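Local coordinates for replication initiation and membrane attachment protein (Geobacillus stearothermophilus 10, PDB 5WTN), which probably takes part in the initiation and restart of DNA replication as a tetrameric component of the bacterial primosome, at residues V11-V16 with E60-R65; L90-H95 with F105-R110; A227-A232 with I261-L266. All blocks are in the same frame, centred on the assembly; numbering follows the deposited sequence.

Contact 1: V11-V16 with E60-R65; sequences VDRYTV and EATHHR
Where R13 and Y14 meet T62 and A61, the sheet of the N-terminal domain gains one of its two outer strands, the short 61-62, a layout consistent with a winged-helix fold. The antiparallel pairing is brief: Y14 and A61 form a hydrogen-bonded pair, Y14 N giving to A61 O at 3.0 Å and Y14 O accepting from A61 N, while R13 and T62 make the neighbouring non-hydrogen-bonded pair. Past T62 the chain leads into a helix, and D12 O accepts two bonds from H63. The backbone N of H63 approaches this oxygen nearly head-on at 3.2 Å. The ring atom H63 ND1 also lies 3.2 Å from D12 O, well above the carbonyl plane, yet the oxygen sits in the plane of the imidazole and the N-H points almost straight at it (175°). This double hold, together with a hydrogen bond between H63 NE2 and the hydroxyl of Y107, should fix the rotation of the ring. Y14 then leans into it edge-to-face, with Y14 CD2 over one face of H63, the ring centroids 5.0 Å apart and the planes at 64°. Placing CG between the backbone N and the carbonyl carbon (chi1 68°) lays the phenol against A61, its CZ 3.7 Å from A61 CB. The Y14 hydroxyl hydrogen-bonds to E52, whose carboxylate also forms a salt bridge with R65; the negative charge of E52 probably polarises the phenol O-H. On the face carrying R13 and T62, R13 NE makes a salt bridge to E60 OE1, with the guanidinium and carboxylate nearly parallel. Back at the buried phenol, the R65 chain runs extended and crosses Y14 at about a right angle, bringing R65 CD to 3.6 Å from Y14 OH.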
ATOM      1  N   VAL A  11       2.408  26.170  22.175  1.00 19.10           N
ATOM      2  CA  VAL A  11       2.828  25.277  23.249  1.00 17.51           C
ATOM      3  C   VAL A  11       1.731  24.314  23.627  1.00 19.32           C
ATOM      4  O   VAL A  11       1.916  23.494  24.540  1.00 22.52           O
ATOM      5  CB  VAL A  11       3.312  26.027  24.532  1.00 21.13           C
ATOM      6  CG1 VAL A  11       4.639  26.725  24.283  1.00 21.74           C
ATOM      7  CG2 VAL A  11       2.234  26.983  25.071  1.00 17.71           C
ATOM      8  N   ASP A  12       0.581  24.429  22.966  1.00 17.35           N
ATOM      9  CA  ASP A  12      -0.501  23.477  23.194  1.00 17.96           C
ATOM     10  C   ASP A  12      -0.056  22.098  22.708  1.00 19.05           C
ATOM     11  O   ASP A  12       0.756  21.966  21.776  1.00 17.22           O
ATOM     12  CB  ASP A  12      -1.784  23.905  22.471  1.00 19.44           C
ATOM     13  CG  ASP A  12      -2.500  25.061  23.161  1.00 20.77           C
ATOM     14  OD1 ASP A  12      -2.364  25.174  24.402  1.00 23.33           O
ATOM     15  OD2 ASP A  12      -3.209  25.847  22.467  1.00 15.63           O
ATOM     16  N   ARG A  13      -0.570  21.046  23.336  1.00 19.95           N
ATOM     17  CA  ARG A  13      -0.127  19.691  23.003  1.00 19.90           C
ATOM     18  C   ARG A  13      -1.177  18.870  22.253  1.00 16.80           C
ATOM     19  O   ARG A  13      -2.376  19.035  22.471  1.00 14.32           O
ATOM     20  CB  ARG A  13       0.308  18.946  24.268  1.00 22.19           C
ATOM     21  CG  ARG A  13       1.382  19.663  25.071  1.00 21.65           C
ATOM     22  CD  ARG A  13       1.939  18.771  26.167  1.00 21.30           C
ATOM     23  NE  ARG A  13       0.900  17.958  26.793  1.00 27.28           N
ATOM     24  CZ  ARG A  13       0.130  18.372  27.794  1.00 30.41           C
ATOM     25  NH1 ARG A  13       0.280  19.593  28.289  1.00 32.91           N
ATOM     26  NH2 ARG A  13      -0.791  17.564  28.302  1.00 23.73           N
ATOM     27  N   TYR A  14      -0.715  17.980  21.375  1.00 18.17           N
ATOM     28  CA  TYR A  14      -1.618  17.081  20.666  1.00 16.21           C
ATOM     29  C   TYR A  14      -1.196  15.624  20.726  1.00 16.05           C
ATOM     30  O   TYR A  14      -0.068  15.280  21.096  1.00 16.96           O
ATOM     31  CB  TYR A  14      -1.772  17.497  19.212  1.00 12.96           C
ATOM     32  CG  TYR A  14      -0.527  17.315  18.382  1.00 15.13           C
ATOM     33  CD1 TYR A  14      -0.352  16.188  17.579  1.00 14.87           C
ATOM     34  CD2 TYR A  14       0.462  18.285  18.363  1.00 15.16           C
ATOM     35  CE1 TYR A  14       0.783  16.031  16.787  1.00 15.92           C
ATOM     36  CE2 TYR A  14       1.605  18.133  17.569  1.00 17.04           C
ATOM     37  CZ  TYR A  14       1.758  17.003  16.790  1.00 19.29           C
ATOM     38  OH  TYR A  14       2.887  16.858  16.019  1.00 20.83           O
ATOM     39  N   THR A  15      -2.140  14.771  20.365  1.00 17.30           N
ATOM     40  CA  THR A  15      -1.853  13.400  20.010  1.00 14.90           C
ATOM     41  C   THR A  15      -2.641  13.109  18.739  1.00 12.56           C
ATOM     42  O   THR A  15      -3.682  13.728  18.507  1.00 10.94           O
ATOM     43  CB  THR A  15      -2.257  12.441  21.126  1.00 15.36           C
ATOM     44  OG1 THR A  15      -2.024  11.103  20.682  1.00 24.80           O
ATOM     45  CG2 THR A  15      -3.735  12.586  21.469  1.00 14.18           C
ATOM     46  N   VAL A  16      -2.135  12.201  17.906  1.00 14.28           N
ATOM     47  CA  VAL A  16      -2.867  11.742  16.725  1.00 11.91           C
ATOM     48  C   VAL A  16      -3.349  10.317  16.916  1.00 13.15           C
ATOM     49  O   VAL A  16      -2.562   9.425  17.241  1.00 13.59           O
ATOM     50  CB  VAL A  16      -1.988  11.713  15.488  1.00 10.82           C
ATOM     51  CG1 VAL A  16      -2.852  11.449  14.242  1.00  9.95           C
ATOM     52  CG2 VAL A  16      -1.209  12.981  15.362  1.00 10.12           C
ATOM     53  N   GLU A  60       2.797  12.378  23.030  1.00 21.73           N
ATOM     54  CA  GLU A  60       2.493  13.799  22.973  1.00 16.21           C
ATOM     55  C   GLU A  60       3.565  14.587  22.230  1.00 16.59           C
ATOM     56  O   GLU A  60       4.726  14.185  22.163  1.00 17.98           O
ATOM     57  CB  GLU A  60       2.313  14.363  24.384  1.00 13.90           C
ATOM     58  CG  GLU A  60       1.336  13.581  25.246  1.00 19.25           C
ATOM     59  CD  GLU A  60       0.706  14.430  26.332  1.00 24.06           C
ATOM     60  OE1 GLU A  60       1.277  15.490  26.666  1.00 25.18           O
ATOM     61  OE2 GLU A  60      -0.359  14.038  26.853  1.00 25.64           O
ATOM     62  N   ALA A  61       3.149  15.718  21.674  1.00 17.64           N
ATOM     63  CA  ALA A  61       4.024  16.619  20.947  1.00 17.16           C
ATOM     64  C   ALA A  61       3.429  18.013  21.091  1.00 15.31           C
ATOM     65  O   ALA A  61       2.267  18.156  21.457  1.00 16.33           O
ATOM     66  CB  ALA A  61       4.088  16.209  19.496  1.00 17.82           C
ATOM     67  N   THR A  62       4.222  19.039  20.830  1.00 14.32           N
ATOM     68  CA  THR A  62       3.714  20.408  20.883  1.00 14.87           C
ATOM     69  C   THR A  62       3.573  20.834  19.455  1.00 14.59           C
ATOM     70  O   THR A  62       4.282  20.321  18.587  1.00 16.90           O
ATOM     71  CB  THR A  62       4.650  21.379  21.651  1.00 15.87           C
ATOM     72  OG1 THR A  62       5.848  21.622  20.897  1.00 15.66           O
ATOM     73  CG2 THR A  62       5.013  20.817  23.011  1.00 12.91           C
ATOM     74  N   HIS A  63       2.661  21.750  19.178  1.00 14.46           N
ATOM     75  CA  HIS A  63       2.445  22.129  17.785  1.00 14.75           C
ATOM     76  C   HIS A  63       3.692  22.675  17.083  1.00 17.93           C
ATOM     77  O   HIS A  63       3.688  22.845  15.864  1.00 18.31           O
ATOM     78  CB  HIS A  63       1.268  23.089  17.663  1.00 14.90           C
ATOM     79  CG  HIS A  63      -0.062  22.405  17.730  1.00 14.20           C
ATOM     80  ND1 HIS A  63      -0.564  21.863  18.895  1.00 14.01           N
ATOM     81  CD2 HIS A  63      -0.995  22.182  16.777  1.00 11.21           C
ATOM     82  CE1 HIS A  63      -1.747  21.331  18.653  1.00 14.05           C
ATOM     83  NE2 HIS A  63      -2.032  21.514  17.376  1.00 12.96           N
ATOM     84  N   HIS A  64       4.740  22.969  17.852  1.00 18.06           N
ATOM     85  CA  HIS A  64       6.030  23.315  17.283  1.00 18.44           C
ATOM     86  C   HIS A  64       6.461  22.222  16.327  1.00 17.10           C
ATOM     87  O   HIS A  64       6.912  22.498  15.214  1.00 16.48           O
ATOM     88  CB  HIS A  64       7.064  23.456  18.391  1.00 21.10           C
ATOM     89  CG  HIS A  64       7.103  24.817  19.002  1.00 26.28           C
ATOM     90  ND1 HIS A  64       6.912  25.968  18.265  1.00 26.46           N
ATOM     91  CD2 HIS A  64       7.313  25.218  20.281  1.00 25.47           C
ATOM     92  CE1 HIS A  64       6.999  27.018  19.060  1.00 23.71           C
ATOM     93  NE2 HIS A  64       7.244  26.589  20.287  1.00 27.18           N
ATOM     94  N   ARG A  65       6.296  20.978  16.761  1.00 14.13           N
ATOM     95  CA  ARG A  65       6.664  19.831  15.938  1.00 14.96           C
ATOM     96  C   ARG A  65       5.978  19.824  14.557  1.00 14.66           C
ATOM     97  O   ARG A  65       6.638  19.675  13.542  1.00 14.65           O
ATOM     98  CB  ARG A  65       6.363  18.548  16.693  1.00 16.39           C
ATOM     99  CG  ARG A  65       6.705  17.284  15.949  1.00 18.98           C
ATOM    100  CD  ARG A  65       6.349  16.129  16.818  1.00 20.35           C
ATOM    101  NE  ARG A  65       6.487  14.833  16.181  1.00 24.37           N
ATOM    102  CZ  ARG A  65       6.955  13.765  16.813  1.00 30.01           C
ATOM    103  NH1 ARG A  65       7.348  13.882  18.079  1.00 29.57           N
ATOM    104  NH2 ARG A  65       7.042  12.593  16.186  1.00 26.13           N
TER

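Contact 2: L90-H95 with F105-R110; sequences LDTYVH and FLYELR
D91 and E108, then Y93 and L106, are the hydrogen-bonded pairs of an antiparallel beta hairpin, probably the wing of a winged-helix domain. Each pair exchanges two backbone bonds, among them D91 N to E108 O at 2.9 Å and Y93 N to L106 O at 2.9 Å. On the face of L90, T92 and V94, T92 lies beside Y107 and points the same way. With its methyl anti to the backbone N (chi1 -60°), T92 divides its branches: OG1 sits in the plane of the Y107 ring, at its edge, while CG2 meets Y107 CE1 at 3.8 Å and also touches F105. L90 CD1 reaches across to Y107 CB at 3.8 Å. The other face joins the CB atoms of Y93 and L106.

Further out, E85 bonds the T92 hydroxyl, R19 forms a salt bridge with E108, and helices 40-55 and 74-86 pack against L90. Residues Y93 to H95 pair antiparallel with a strand of the third subunit, so the sheet continues across the interface. At the hairpin's other end D91 and R110 form a long salt bridge, D91 OD2 to R110 NH1 at 3.6 Å, the carboxylate and guanidinium planes 56° apart.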
ATOM      1  N   LEU A  90     -11.404  14.924   9.914  1.00  7.86           N
ATOM      2  CA  LEU A  90     -10.751  14.933  11.209  1.00  7.89           C
ATOM      3  C   LEU A  90     -11.689  15.265  12.353  1.00 10.05           C
ATOM      4  O   LEU A  90     -12.412  16.255  12.298  1.00 11.31           O
ATOM      5  CB  LEU A  90      -9.555  15.909  11.202  1.00  8.33           C
ATOM      6  CG  LEU A  90      -8.863  16.170  12.558  1.00 10.07           C
ATOM      7  CD1 LEU A  90      -7.860  15.096  12.944  1.00  8.87           C
ATOM      8  CD2 LEU A  90      -8.229  17.549  12.615  1.00 10.04           C
ATOM      9  N   ASP A  91     -11.639  14.473  13.420  1.00 11.33           N
ATOM     10  CA  ASP A  91     -12.357  14.825  14.639  1.00 12.08           C
ATOM     11  C   ASP A  91     -11.370  15.334  15.663  1.00 12.32           C
ATOM     12  O   ASP A  91     -10.296  14.761  15.857  1.00 10.18           O
ATOM     13  CB  ASP A  91     -13.142  13.639  15.218  1.00 13.93           C
ATOM     14  CG  ASP A  91     -14.452  13.366  14.477  1.00 17.16           C
ATOM     15  OD1 ASP A  91     -14.997  14.307  13.859  1.00 17.64           O
ATOM     16  OD2 ASP A  91     -14.943  12.207  14.515  1.00 17.42           O
ATOM     17  N   THR A  92     -11.740  16.426  16.314  1.00 14.57           N
ATOM     18  CA  THR A  92     -10.860  17.065  17.278  1.00 15.81           C
ATOM     19  C   THR A  92     -11.472  17.062  18.661  1.00 16.09           C
ATOM     20  O   THR A  92     -12.613  17.485  18.847  1.00 17.30           O
ATOM     21  CB  THR A  92     -10.487  18.510  16.852  1.00 14.58           C
ATOM     22  OG1 THR A  92      -9.813  18.471  15.585  1.00 12.77           O
ATOM     23  CG2 THR A  92      -9.575  19.169  17.895  1.00 13.01           C
ATOM     24  N   TYR A  93     -10.704  16.578  19.630  1.00 15.48           N
ATOM     25  CA  TYR A  93     -11.141  16.583  21.016  1.00 19.17           C
ATOM     26  C   TYR A  93     -10.179  17.412  21.843  1.00 19.11           C
ATOM     27  O   TYR A  93      -8.993  17.505  21.521  1.00 15.90           O
ATOM     28  CB  TYR A  93     -11.175  15.156  21.571  1.00 19.41           C
ATOM     29  CG  TYR A  93     -12.166  14.221  20.906  1.00 22.88           C
ATOM     30  CD1 TYR A  93     -13.426  14.021  21.439  1.00 20.78           C
ATOM     31  CD2 TYR A  93     -11.828  13.519  19.748  1.00 19.28           C
ATOM     32  CE1 TYR A  93     -14.321  13.162  20.840  1.00 23.32           C
ATOM     33  CE2 TYR A  93     -12.717  12.655  19.149  1.00 17.62           C
ATOM     34  CZ  TYR A  93     -13.963  12.474  19.697  1.00 23.30           C
ATOM     35  OH  TYR A  93     -14.858  11.608  19.102  1.00 20.75           O
ATOM     36  N   VAL A  94     -10.688  17.999  22.922  1.00 22.78           N
ATOM     37  CA  VAL A  94      -9.834  18.740  23.855  1.00 23.99           C
ATOM     38  C   VAL A  94      -9.893  18.135  25.248  1.00 24.26           C
ATOM     39  O   VAL A  94     -10.942  17.687  25.705  1.00 26.64           O
ATOM     40  CB  VAL A  94     -10.160  20.268  23.890  1.00 23.35           C
ATOM     41  CG1 VAL A  94     -11.386  20.555  24.720  1.00 24.40           C
ATOM     42  CG2 VAL A  94      -8.981  21.055  24.414  1.00 23.34           C
ATOM     43  N   HIS A  95      -8.749  18.097  25.913  1.00 27.02           N
ATOM     44  CA  HIS A  95      -8.702  17.569  27.268  1.00 36.65           C
ATOM     45  C   HIS A  95      -9.193  18.611  28.245  1.00 44.51           C
ATOM     46  O   HIS A  95      -8.826  19.786  28.134  1.00 40.91           O
ATOM     47  CB  HIS A  95      -7.289  17.148  27.659  1.00 35.37           C
ATOM     48  CG  HIS A  95      -7.225  16.388  28.950  1.00 36.55           C
ATOM     49  ND1 HIS A  95      -7.239  17.008  30.180  1.00 43.00           N
ATOM     50  CD2 HIS A  95      -7.142  15.060  29.199  1.00 42.06           C
ATOM     51  CE1 HIS A  95      -7.170  16.095  31.131  1.00 47.90           C
ATOM     52  NE2 HIS A  95      -7.111  14.904  30.564  1.00 44.56           N
ATOM     53  N   PHE A 105      -4.811  18.490  22.845  1.00 13.95           N
ATOM     54  CA  PHE A 105      -5.718  18.090  21.762  1.00 16.20           C
ATOM     55  C   PHE A 105      -5.599  16.621  21.381  1.00 15.53           C
ATOM     56  O   PHE A 105      -4.505  16.058  21.392  1.00 16.87           O
ATOM     57  CB  PHE A 105      -5.447  18.916  20.512  1.00 15.31           C
ATOM     58  CG  PHE A 105      -5.805  20.341  20.663  1.00 17.04           C
ATOM     59  CD1 PHE A 105      -7.103  20.759  20.461  1.00 17.13           C
ATOM     60  CD2 PHE A 105      -4.849  21.274  21.037  1.00 19.89           C
ATOM     61  CE1 PHE A 105      -7.450  22.088  20.605  1.00 20.78           C
ATOM     62  CE2 PHE A 105      -5.191  22.611  21.192  1.00 20.34           C
ATOM     63  CZ  PHE A 105      -6.495  23.016  20.974  1.00 24.30           C
ATOM     64  N   LEU A 106      -6.726  16.008  21.040  1.00 13.17           N
ATOM     65  CA  LEU A 106      -6.720  14.688  20.430  1.00 12.96           C
ATOM     66  C   LEU A 106      -7.136  14.859  18.975  1.00 12.27           C
ATOM     67  O   LEU A 106      -8.243  15.297  18.685  1.00 12.66           O
ATOM     68  CB  LEU A 106      -7.702  13.777  21.158  1.00 18.00           C
ATOM     69  CG  LEU A 106      -7.343  12.296  21.285  1.00 17.00           C
ATOM     70  CD1 LEU A 106      -8.275  11.598  22.261  1.00 16.51           C
ATOM     71  CD2 LEU A 106      -7.379  11.637  19.920  1.00 15.28           C
ATOM     72  N   TYR A 107      -6.238  14.542  18.057  1.00 12.11           N
ATOM     73  CA  TYR A 107      -6.562  14.612  16.640  1.00 10.00           C
ATOM     74  C   TYR A 107      -6.885  13.226  16.151  1.00  9.07           C
ATOM     75  O   TYR A 107      -5.999  12.390  16.006  1.00  8.85           O
ATOM     76  CB  TYR A 107      -5.369  15.151  15.865  1.00  9.49           C
ATOM     77  CG  TYR A 107      -5.142  16.611  16.102  1.00  9.72           C
ATOM     78  CD1 TYR A 107      -6.213  17.483  16.224  1.00 11.03           C
ATOM     79  CD2 TYR A 107      -3.867  17.124  16.234  1.00 10.61           C
ATOM     80  CE1 TYR A 107      -6.022  18.839  16.454  1.00 13.66           C
ATOM     81  CE2 TYR A 107      -3.662  18.482  16.467  1.00 12.43           C
ATOM     82  CZ  TYR A 107      -4.743  19.337  16.578  1.00 15.11           C
ATOM     83  OH  TYR A 107      -4.556  20.684  16.808  1.00 14.02           O
ATOM     84  N   GLU A 108      -8.162  12.986  15.890  1.00 10.35           N
ATOM     85  CA  GLU A 108      -8.624  11.649  15.507  1.00 12.02           C
ATOM     86  C   GLU A 108      -8.838  11.599  13.992  1.00 11.51           C
ATOM     87  O   GLU A 108      -9.769  12.192  13.448  1.00 10.17           O
ATOM     88  CB  GLU A 108      -9.885  11.285  16.314  1.00 12.53           C
ATOM     89  CG  GLU A 108     -10.785  10.196  15.756  1.00 16.00           C
ATOM     90  CD  GLU A 108     -10.247   8.786  15.978  1.00 21.20           C
ATOM     91  OE1 GLU A 108      -9.188   8.636  16.636  1.00 21.60           O
ATOM     92  OE2 GLU A 108     -10.886   7.825  15.489  1.00 19.93           O
ATOM     93  N   LEU A 109      -7.947  10.902  13.305  1.00 11.51           N
ATOM     94  CA  LEU A 109      -8.008  10.875  11.850  1.00 11.41           C
ATOM     95  C   LEU A 109      -9.123   9.996  11.317  1.00 10.72           C
ATOM     96  O   LEU A 109      -9.330   8.872  11.773  1.00 13.21           O
ATOM     97  CB  LEU A 109      -6.689  10.386  11.280  1.00 12.07           C
ATOM     98  CG  LEU A 109      -5.629  11.441  11.070  1.00 11.05           C
ATOM     99  CD1 LEU A 109      -4.439  10.758  10.499  1.00 13.28           C
ATOM    100  CD2 LEU A 109      -6.134  12.479  10.085  1.00 11.59           C
ATOM    101  N   ARG A 110      -9.833  10.493  10.323  1.00 11.79           N
ATOM    102  CA  ARG A 110     -10.874   9.704   9.690  1.00  9.38           C
ATOM    103  C   ARG A 110     -10.515   9.444   8.231  1.00  9.88           C
ATOM    104  O   ARG A 110      -9.944  10.291   7.551  1.00  8.62           O
ATOM    105  CB  ARG A 110     -12.190  10.441   9.817  1.00 11.51           C
ATOM    106  CG  ARG A 110     -12.542  10.773  11.266  1.00 14.53           C
ATOM    107  CD  ARG A 110     -13.994  11.192  11.382  1.00 28.31           C
ATOM    108  NE  ARG A 110     -14.848  10.255  10.649  1.00 48.63           N
ATOM    109  CZ  ARG A 110     -15.623   9.332  11.215  1.00 51.06           C
ATOM    110  NH1 ARG A 110     -15.708   9.234  12.544  1.00 40.24           N
ATOM    111  NH2 ARG A 110     -16.329   8.518  10.440  1.00 54.67           N
TER

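Contact 3: A227-A232 with I261-L266; sequences AKVKEA and IDIDAL
I263 points its side chain at helix 227-240 and meets K228, V229 and A232 with three different carbons, CD1, CG1 and CG2. From the first turn of helix 263-278, CG1 is turned anti to the carbonyl carbon (chi1 -65°) and the chain stays extended beyond it, which carries CD1 to the backbone of the facing helix, 3.4 Å from K228 O. That oxygen already accepts a backbone bond from A232 N within its own helix, so the methyl merely packs against it. The other branch, I263 CG2, meets the methyl of A232 at 3.7 Å. V229 crosses I263 obliquely and uses a single branch: its CG2 stands 3.8 Å from I263 CG1 and also reaches I261, whose CB it approaches at 4.1 Å. One methyl of V229 therefore touches both isoleucines, I261 in the loop ahead of the N-cap and I263 in the first turn.

No hydrogen bond joins the two segments; the association is packing alone, mostly carbon on carbon. An alanine in place of I263 would probably open a gap between the methyls of V229 and A232 and take the packing off K228 O, leaving I261 as the main partner of V229 here.

Between the two isoleucines, D262 faces away from helix 227-240 and serves as N-cap of helix 263-278, accepting weakly from D264 N at OD1 and from A265 N at OD2. One turn beyond I263, L266 packs on I233 and L236 of helix 227-240 and on M247 and L250 of helix 244-254. On the assembly side, E122 of the third subunit packs against A232. A capped helix start, set by a branched residue against the first turns of an earlier helix, is here part of the small helical bundle in the C-terminal part of this fragment, formed with helix 244-254.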
ATOM      1  N   ALA A 227     -34.759 -10.410  11.391  1.00 46.60           N
ATOM      2  CA  ALA A 227     -33.813 -10.998  10.462  1.00 43.96           C
ATOM      3  C   ALA A 227     -32.474 -11.108  11.169  1.00 42.83           C
ATOM      4  O   ALA A 227     -31.755 -12.090  11.010  1.00 44.89           O
ATOM      5  CB  ALA A 227     -33.686 -10.143   9.230  1.00 48.35           C
ATOM      6  N   LYS A 228     -32.145 -10.096  11.962  1.00 38.18           N
ATOM      7  CA  LYS A 228     -30.859 -10.085  12.624  1.00 42.22           C
ATOM      8  C   LYS A 228     -30.779 -11.212  13.662  1.00 40.58           C
ATOM      9  O   LYS A 228     -29.724 -11.824  13.848  1.00 39.46           O
ATOM     10  CB  LYS A 228     -30.572  -8.697  13.214  1.00 44.53           C
ATOM     11  CG  LYS A 228     -30.762  -7.560  12.189  1.00 54.31           C
ATOM     12  CD  LYS A 228     -29.948  -6.299  12.549  1.00 72.92           C
ATOM     13  CE  LYS A 228     -30.097  -5.187  11.494  1.00 69.62           C
ATOM     14  NZ  LYS A 228     -29.409  -3.911  11.888  1.00 64.18           N
ATOM     15  N   VAL A 229     -31.907 -11.502  14.305  1.00 40.13           N
ATOM     16  CA  VAL A 229     -31.978 -12.564  15.308  1.00 39.94           C
ATOM     17  C   VAL A 229     -31.968 -13.931  14.638  1.00 37.65           C
ATOM     18  O   VAL A 229     -31.273 -14.852  15.081  1.00 34.89           O
ATOM     19  CB  VAL A 229     -33.244 -12.432  16.204  1.00 37.90           C
ATOM     20  CG1 VAL A 229     -33.610 -13.768  16.832  1.00 33.22           C
ATOM     21  CG2 VAL A 229     -33.042 -11.381  17.283  1.00 35.94           C
ATOM     22  N   LYS A 230     -32.753 -14.049  13.569  1.00 39.95           N
ATOM     23  CA  LYS A 230     -32.861 -15.283  12.804  1.00 36.10           C
ATOM     24  C   LYS A 230     -31.490 -15.659  12.247  1.00 35.55           C
ATOM     25  O   LYS A 230     -31.067 -16.816  12.303  1.00 33.58           O
ATOM     26  CB  LYS A 230     -33.894 -15.101  11.698  1.00 38.32           C
ATOM     27  CG  LYS A 230     -34.128 -16.324  10.826  1.00 44.86           C
ATOM     28  CD  LYS A 230     -35.225 -16.068   9.786  1.00 49.54           C
ATOM     29  CE  LYS A 230     -35.058 -16.946   8.545  1.00 57.04           C
ATOM     30  NZ  LYS A 230     -33.824 -16.614   7.764  1.00 64.30           N
ATOM     31  N   GLU A 231     -30.778 -14.658  11.749  1.00 36.08           N
ATOM     32  CA  GLU A 231     -29.421 -14.846  11.269  1.00 38.28           C
ATOM     33  C   GLU A 231     -28.553 -15.345  12.425  1.00 38.03           C
ATOM     34  O   GLU A 231     -27.736 -16.246  12.259  1.00 38.99           O
ATOM     35  CB  GLU A 231     -28.893 -13.522  10.701  1.00 41.32           C
ATOM     36  CG  GLU A 231     -27.473 -13.550  10.137  1.00 46.39           C
ATOM     37  CD  GLU A 231     -26.969 -12.151   9.744  1.00 60.01           C
ATOM     38  OE1 GLU A 231     -25.732 -11.978   9.584  1.00 59.70           O
ATOM     39  OE2 GLU A 231     -27.807 -11.223   9.593  1.00 61.22           O
ATOM     40  N   ALA A 232     -28.760 -14.778  13.610  1.00 36.67           N
ATOM     41  CA  ALA A 232     -27.941 -15.106  14.769  1.00 30.83           C
ATOM     42  C   ALA A 232     -28.226 -16.518  15.250  1.00 30.51           C
ATOM     43  O   ALA A 232     -27.314 -17.277  15.603  1.00 30.67           O
ATOM     44  CB  ALA A 232     -28.204 -14.119  15.874  1.00 32.60           C
ATOM     45  N   ILE A 261     -35.412  -9.615  21.727  1.00 36.93           N
ATOM     46  CA  ILE A 261     -34.362 -10.582  22.028  1.00 35.61           C
ATOM     47  C   ILE A 261     -32.981  -9.954  21.891  1.00 34.91           C
ATOM     48  O   ILE A 261     -32.623  -9.442  20.830  1.00 36.93           O
ATOM     49  CB  ILE A 261     -34.457 -11.796  21.096  1.00 35.19           C
ATOM     50  CG1 ILE A 261     -35.828 -12.443  21.237  1.00 33.31           C
ATOM     51  CG2 ILE A 261     -33.365 -12.805  21.404  1.00 31.18           C
ATOM     52  CD1 ILE A 261     -36.079 -13.524  20.235  1.00 29.87           C
ATOM     53  N   ASP A 262     -32.198  -9.992  22.959  1.00 37.69           N
ATOM     54  CA  ASP A 262     -30.864  -9.420  22.888  1.00 40.36           C
ATOM     55  C   ASP A 262     -29.903 -10.491  22.410  1.00 39.97           C
ATOM     56  O   ASP A 262     -29.702 -11.509  23.079  1.00 40.59           O
ATOM     57  CB  ASP A 262     -30.415  -8.878  24.239  1.00 41.89           C
ATOM     58  CG  ASP A 262     -29.001  -8.341  24.201  1.00 46.24           C
ATOM     59  OD1 ASP A 262     -28.595  -7.823  23.132  1.00 47.97           O
ATOM     60  OD2 ASP A 262     -28.298  -8.439  25.235  1.00 49.21           O
ATOM     61  N   ILE A 263     -29.308 -10.251  21.250  1.00 38.50           N
ATOM     62  CA  ILE A 263     -28.471 -11.242  20.604  1.00 35.42           C
ATOM     63  C   ILE A 263     -27.202 -11.500  21.400  1.00 37.20           C
ATOM     64  O   ILE A 263     -26.737 -12.638  21.484  1.00 37.71           O
ATOM     65  CB  ILE A 263     -28.145 -10.817  19.173  1.00 34.98           C
ATOM     66  CG1 ILE A 263     -29.431 -10.777  18.342  1.00 35.90           C
ATOM     67  CG2 ILE A 263     -27.151 -11.760  18.551  1.00 34.10           C
ATOM     68  CD1 ILE A 263     -29.219 -10.404  16.895  1.00 37.33           C
ATOM     69  N   ASP A 264     -26.655 -10.442  21.995  1.00 42.91           N
ATOM     70  CA  ASP A 264     -25.519 -10.568  22.907  1.00 42.07           C
ATOM     71  C   ASP A 264     -25.826 -11.576  24.018  1.00 40.06           C
ATOM     72  O   ASP A 264     -25.043 -12.486  24.264  1.00 39.30           O
ATOM     73  CB  ASP A 264     -25.141  -9.198  23.490  1.00 43.99           C
ATOM     74  CG  ASP A 264     -24.009  -8.508  22.714  1.00 53.67           C
ATOM     75  OD1 ASP A 264     -23.829  -8.784  21.500  1.00 48.96           O
ATOM     76  OD2 ASP A 264     -23.295  -7.681  23.335  1.00 57.61           O
ATOM     77  N   ALA A 265     -26.988 -11.431  24.653  1.00 40.72           N
ATOM     78  CA  ALA A 265     -27.421 -12.333  25.724  1.00 38.73           C
ATOM     79  C   ALA A 265     -27.698 -13.757  25.230  1.00 39.80           C
ATOM     80  O   ALA A 265     -27.374 -14.732  25.916  1.00 39.20           O
ATOM     81  CB  ALA A 265     -28.641 -11.780  26.400  1.00 38.30           C
ATOM     82  N   LEU A 266     -28.314 -13.868  24.053  1.00 36.71           N
ATOM     83  CA  LEU A 266     -28.520 -15.159  23.404  1.00 33.31           C
ATOM     84  C   LEU A 266     -27.193 -15.861  23.133  1.00 31.58           C
ATOM     85  O   LEU A 266     -27.052 -17.042  23.417  1.00 30.69           O
ATOM     86  CB  LEU A 266     -29.277 -14.969  22.094  1.00 29.09           C
ATOM     87  CG  LEU A 266     -29.644 -16.242  21.335  1.00 25.62           C
ATOM     88  CD1 LEU A 266     -30.561 -17.114  22.158  1.00 30.65           C
ATOM     89  CD2 LEU A 266     -30.311 -15.910  20.033  1.00 26.09           C
TER

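Overall arrangement
Along the chain the three contacts come in series, each closing before the next opens. Contacts 1 and 2, with centres 12 Å apart, belong to one mixed sheet ordered 61-62, 13-17, 104-109, 90-95: strands 13-17 and 104-109 are parallel neighbours, and each contact adds an outer strand on its own side. Contact 2 thus supplies the border at which a third subunit continues the sheet. Contact 3 lies beyond the centre of the chain, about 45 Å from contact 1 and 34 Å from contact 2 between centres, where helix 227-240 meets the start of helix 263-278. The chain therefore has two separately built regions, both touched by the third subunit, in keeping with its tetrameric state.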